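Local coordinates for Sts-2 protein (Mus musculus, PDB 3D4I) that acts as an acid-dependent phosphatase through its 2H-phosphatase domain and probably interferes with CBL-mediated down-regulation of receptor-type tyrosine kinases, at residues W29-Y40 with N56-D64. Numbering follows the deposited sequence.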
# COMPACT_ATOMS: atom_id res chain seq x y z
N TRP A 29 -11.30 -17.00 -0.41
CA TRP A 29 -10.84 -15.97 -1.38
C TRP A 29 -10.93 -16.45 -2.84
O TRP A 29 -11.34 -15.69 -3.71
CB TRP A 29 -9.41 -15.49 -1.04
CG TRP A 29 -8.35 -16.47 -1.46
CD1 TRP A 29 -7.92 -17.55 -0.76
CD2 TRP A 29 -7.66 -16.50 -2.72
NE1 TRP A 29 -6.98 -18.24 -1.48
CE2 TRP A 29 -6.81 -17.62 -2.69
CE3 TRP A 29 -7.67 -15.68 -3.86
CZ2 TRP A 29 -5.97 -17.95 -3.76
CZ3 TRP A 29 -6.84 -16.01 -4.93
CH2 TRP A 29 -6.00 -17.14 -4.87
N LEU A 30 -10.53 -17.69 -3.12
CA LEU A 30 -10.50 -18.17 -4.52
C LEU A 30 -11.89 -18.25 -5.17
O LEU A 30 -12.07 -17.89 -6.34
CB LEU A 30 -9.69 -19.46 -4.67
CG LEU A 30 -9.50 -20.03 -6.09
CD1 LEU A 30 -8.82 -18.99 -6.99
CD2 LEU A 30 -8.68 -21.33 -6.05
N GLN A 31 -12.87 -18.69 -4.39
CA GLN A 31 -14.27 -18.73 -4.86
C GLN A 31 -14.84 -17.32 -5.05
O GLN A 31 -15.67 -17.12 -5.91
CB GLN A 31 -15.17 -19.56 -3.94
CG GLN A 31 -14.86 -21.06 -3.94
CD GLN A 31 -13.56 -21.39 -3.27
OE1 GLN A 31 -13.29 -20.93 -2.17
NE2 GLN A 31 -12.72 -22.17 -3.94
N GLN A 32 -14.38 -16.35 -4.25
CA GLN A 32 -14.79 -14.94 -4.43
C GLN A 32 -14.40 -14.36 -5.78
O GLN A 32 -15.10 -13.50 -6.32
CB GLN A 32 -14.19 -14.05 -3.32
CG GLN A 32 -14.69 -14.43 -1.91
CD GLN A 32 -13.94 -13.71 -0.80
OE1 GLN A 32 -13.60 -12.55 -0.93
NE2 GLN A 32 -13.69 -14.41 0.28
N CYS A 33 -13.27 -14.81 -6.32
CA CYS A 33 -12.68 -14.17 -7.50
C CYS A 33 -12.73 -15.06 -8.74
O CYS A 33 -12.00 -14.80 -9.69
CB CYS A 33 -11.24 -13.69 -7.19
SG CYS A 33 -10.00 -14.99 -6.92
N THR A 34 -13.61 -16.06 -8.72
CA THR A 34 -13.82 -17.01 -9.82
C THR A 34 -15.22 -16.79 -10.37
O THR A 34 -16.20 -16.89 -9.63
CB THR A 34 -13.65 -18.49 -9.33
OG1 THR A 34 -12.35 -18.67 -8.77
CG2 THR A 34 -13.83 -19.49 -10.47
N THR A 35 -15.33 -16.49 -11.67
CA THR A 35 -16.64 -16.25 -12.28
C THR A 35 -17.38 -17.57 -12.45
O THR A 35 -16.79 -18.64 -12.35
CB THR A 35 -16.53 -15.56 -13.66
OG1 THR A 35 -15.94 -16.47 -14.59
CG2 THR A 35 -15.68 -14.31 -13.58
N ALA A 36 -18.67 -17.49 -12.78
CA ALA A 36 -19.47 -18.71 -13.03
C ALA A 36 -18.84 -19.61 -14.12
O ALA A 36 -18.99 -20.84 -14.08
CB ALA A 36 -20.93 -18.35 -13.38
N ASP A 37 -18.12 -18.99 -15.06
CA ASP A 37 -17.42 -19.73 -16.12
C ASP A 37 -15.94 -20.05 -15.82
O ASP A 37 -15.18 -20.46 -16.71
CB ASP A 37 -17.56 -19.00 -17.47
CG ASP A 37 -17.20 -17.52 -17.40
OD1 ASP A 37 -17.82 -16.78 -16.58
OD2 ASP A 37 -16.31 -17.09 -18.17
N GLY A 38 -15.53 -19.85 -14.56
CA GLY A 38 -14.21 -20.30 -14.10
C GLY A 38 -13.05 -19.36 -14.35
O GLY A 38 -11.88 -19.76 -14.23
N LYS A 39 -13.34 -18.12 -14.69
CA LYS A 39 -12.30 -17.16 -15.00
C LYS A 39 -12.00 -16.27 -13.79
O LYS A 39 -12.89 -16.04 -12.95
CB LYS A 39 -12.71 -16.29 -16.18
CG LYS A 39 -12.92 -17.08 -17.50
CD LYS A 39 -11.61 -17.37 -18.26
CE LYS A 39 -10.96 -16.09 -18.84
NZ LYS A 39 -9.97 -16.39 -19.96
N TYR A 40 -10.78 -15.75 -13.73
CA TYR A 40 -10.40 -14.81 -12.67
C TYR A 40 -11.01 -13.42 -12.90
O TYR A 40 -10.99 -12.91 -14.00
CB TYR A 40 -8.88 -14.70 -12.56
CG TYR A 40 -8.38 -13.70 -11.51
CD1 TYR A 40 -8.42 -14.01 -10.16
CD2 TYR A 40 -7.86 -12.45 -11.90
CE1 TYR A 40 -7.98 -13.11 -9.21
CE2 TYR A 40 -7.41 -11.53 -10.93
CZ TYR A 40 -7.48 -11.88 -9.60
OH TYR A 40 -7.04 -11.01 -8.63
N ASN A 56 -2.87 -26.59 -14.50
CA ASN A 56 -4.17 -26.99 -13.94
C ASN A 56 -5.13 -25.81 -13.71
O ASN A 56 -6.05 -25.89 -12.87
CB ASN A 56 -4.02 -27.86 -12.66
CG ASN A 56 -2.75 -28.73 -12.65
OD1 ASN A 56 -2.19 -29.01 -11.59
ND2 ASN A 56 -2.30 -29.17 -13.84
N GLY A 57 -4.92 -24.73 -14.45
CA GLY A 57 -5.78 -23.54 -14.36
C GLY A 57 -5.74 -22.82 -13.02
O GLY A 57 -4.77 -22.94 -12.26
N ILE A 58 -6.81 -22.08 -12.73
CA ILE A 58 -6.98 -21.26 -11.53
C ILE A 58 -6.97 -22.04 -10.20
O ILE A 58 -6.63 -21.48 -9.15
CB ILE A 58 -8.30 -20.43 -11.65
CG1 ILE A 58 -8.28 -19.17 -10.79
CG2 ILE A 58 -9.54 -21.30 -11.38
CD1 ILE A 58 -9.49 -18.26 -11.01
N LYS A 59 -7.33 -23.32 -10.25
CA LYS A 59 -7.54 -24.13 -9.04
C LYS A 59 -6.29 -24.38 -8.18
O LYS A 59 -6.42 -24.66 -6.99
CB LYS A 59 -8.24 -25.46 -9.37
CG LYS A 59 -9.72 -25.50 -8.99
CD LYS A 59 -10.27 -26.93 -9.07
CE LYS A 59 -11.22 -27.26 -7.92
NZ LYS A 59 -10.49 -27.49 -6.63
N ASP A 60 -5.10 -24.29 -8.77
CA ASP A 60 -3.86 -24.55 -8.02
C ASP A 60 -3.45 -23.43 -7.07
O ASP A 60 -2.61 -23.63 -6.18
CB ASP A 60 -2.72 -24.88 -8.99
CG ASP A 60 -2.86 -26.25 -9.63
OD1 ASP A 60 -3.75 -27.04 -9.23
OD2 ASP A 60 -2.07 -26.54 -10.56
N PHE A 61 -4.04 -22.25 -7.23
CA PHE A 61 -3.80 -21.13 -6.32
C PHE A 61 -4.41 -21.35 -4.94
O PHE A 61 -4.03 -20.68 -3.98
CB PHE A 61 -4.33 -19.83 -6.93
CG PHE A 61 -3.57 -19.38 -8.14
CD1 PHE A 61 -2.39 -18.64 -8.00
CD2 PHE A 61 -4.04 -19.66 -9.42
CE1 PHE A 61 -1.69 -18.21 -9.12
CE2 PHE A 61 -3.34 -19.22 -10.55
CZ PHE A 61 -2.17 -18.50 -10.40
N GLU A 62 -5.33 -22.30 -4.85
CA GLU A 62 -5.98 -22.73 -3.60
C GLU A 62 -5.01 -22.60 -2.41
O GLU A 62 -5.28 -21.86 -1.47
CB GLU A 62 -6.51 -24.18 -3.77
CG GLU A 62 -6.82 -24.93 -2.47
CD GLU A 62 -7.27 -26.38 -2.68
OE1 GLU A 62 -6.75 -27.07 -3.58
OE2 GLU A 62 -8.15 -26.83 -1.92
N ASN A 63 -3.86 -23.28 -2.50
CA ASN A 63 -2.90 -23.36 -1.39
C ASN A 63 -1.64 -22.52 -1.56
O ASN A 63 -0.69 -22.65 -0.77
CB ASN A 63 -2.48 -24.83 -1.17
CG ASN A 63 -3.63 -25.69 -0.69
OD1 ASN A 63 -4.45 -25.27 0.14
ND2 ASN A 63 -3.71 -26.90 -1.23
N ASP A 64 -1.64 -21.67 -2.58
CA ASP A 64 -0.45 -20.93 -2.97
C ASP A 64 -0.91 -19.55 -3.43
O ASP A 64 -0.78 -19.21 -4.59
CB ASP A 64 0.31 -21.68 -4.08
CG ASP A 64 1.66 -21.04 -4.43
OD1 ASP A 64 2.34 -20.45 -3.54
OD2 ASP A 64 2.04 -21.12 -5.61
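L30 and I58 lie alongside each other with their chains running opposite ways, joining the short helix 29-32 and the beta turn after it to the 3-10 segment 58-61. Both elements belong to the long excursion between strand 11-16 and helix 69-85 of this histidine phosphatase (phosphoglycerate mutase-like) domain, the contact's centre about 22 Å from that of the chain. The tight part is aliphatic side chains against each other and against backbone. L30 has CG anti to its own N (chi1 -176°), which sends its two methyls onto the 3-10 turn: CD1 lies 3.8 Å from I58 CG1, and CD2 sits 3.7 Å from both I58 O and E62 N. I58 is extended, and its CD1 reaches the start and end of the 34-40 loop together, 3.7 Å from T34 OG1 and 3.9 Å from Y40 CB. That OG1 is turned back on the helix, donating to L30 O over 2.6 Å with the donor 34° out of the carbonyl plane; the methyl thus meets a hydroxyl already engaged. Towards D64 the wall is aromatic. The indole of W29, with L30 CB over one face and V21 and D22 of helix 21-25 also in touch, presents its six-membered edge to F61, W29 CH2 lying 3.8 Å from F61 CB; the phenyl ring of F61 turns from the indole and makes a cation-pi contact with R54. The other side is loose. The type I turn T35-G38 swings outward, T35 OG1 donating to D37 OD1 and accepting from K39 N, and G38 O comes back to 4.0 Å from I58 CG2; the side chains of K39, K59 and E62 start out away from the interface. At the buried edge, F61 O lies in the indole plane, 3.4 Å from W29 CZ2, and accepts the backbone N-H of D64.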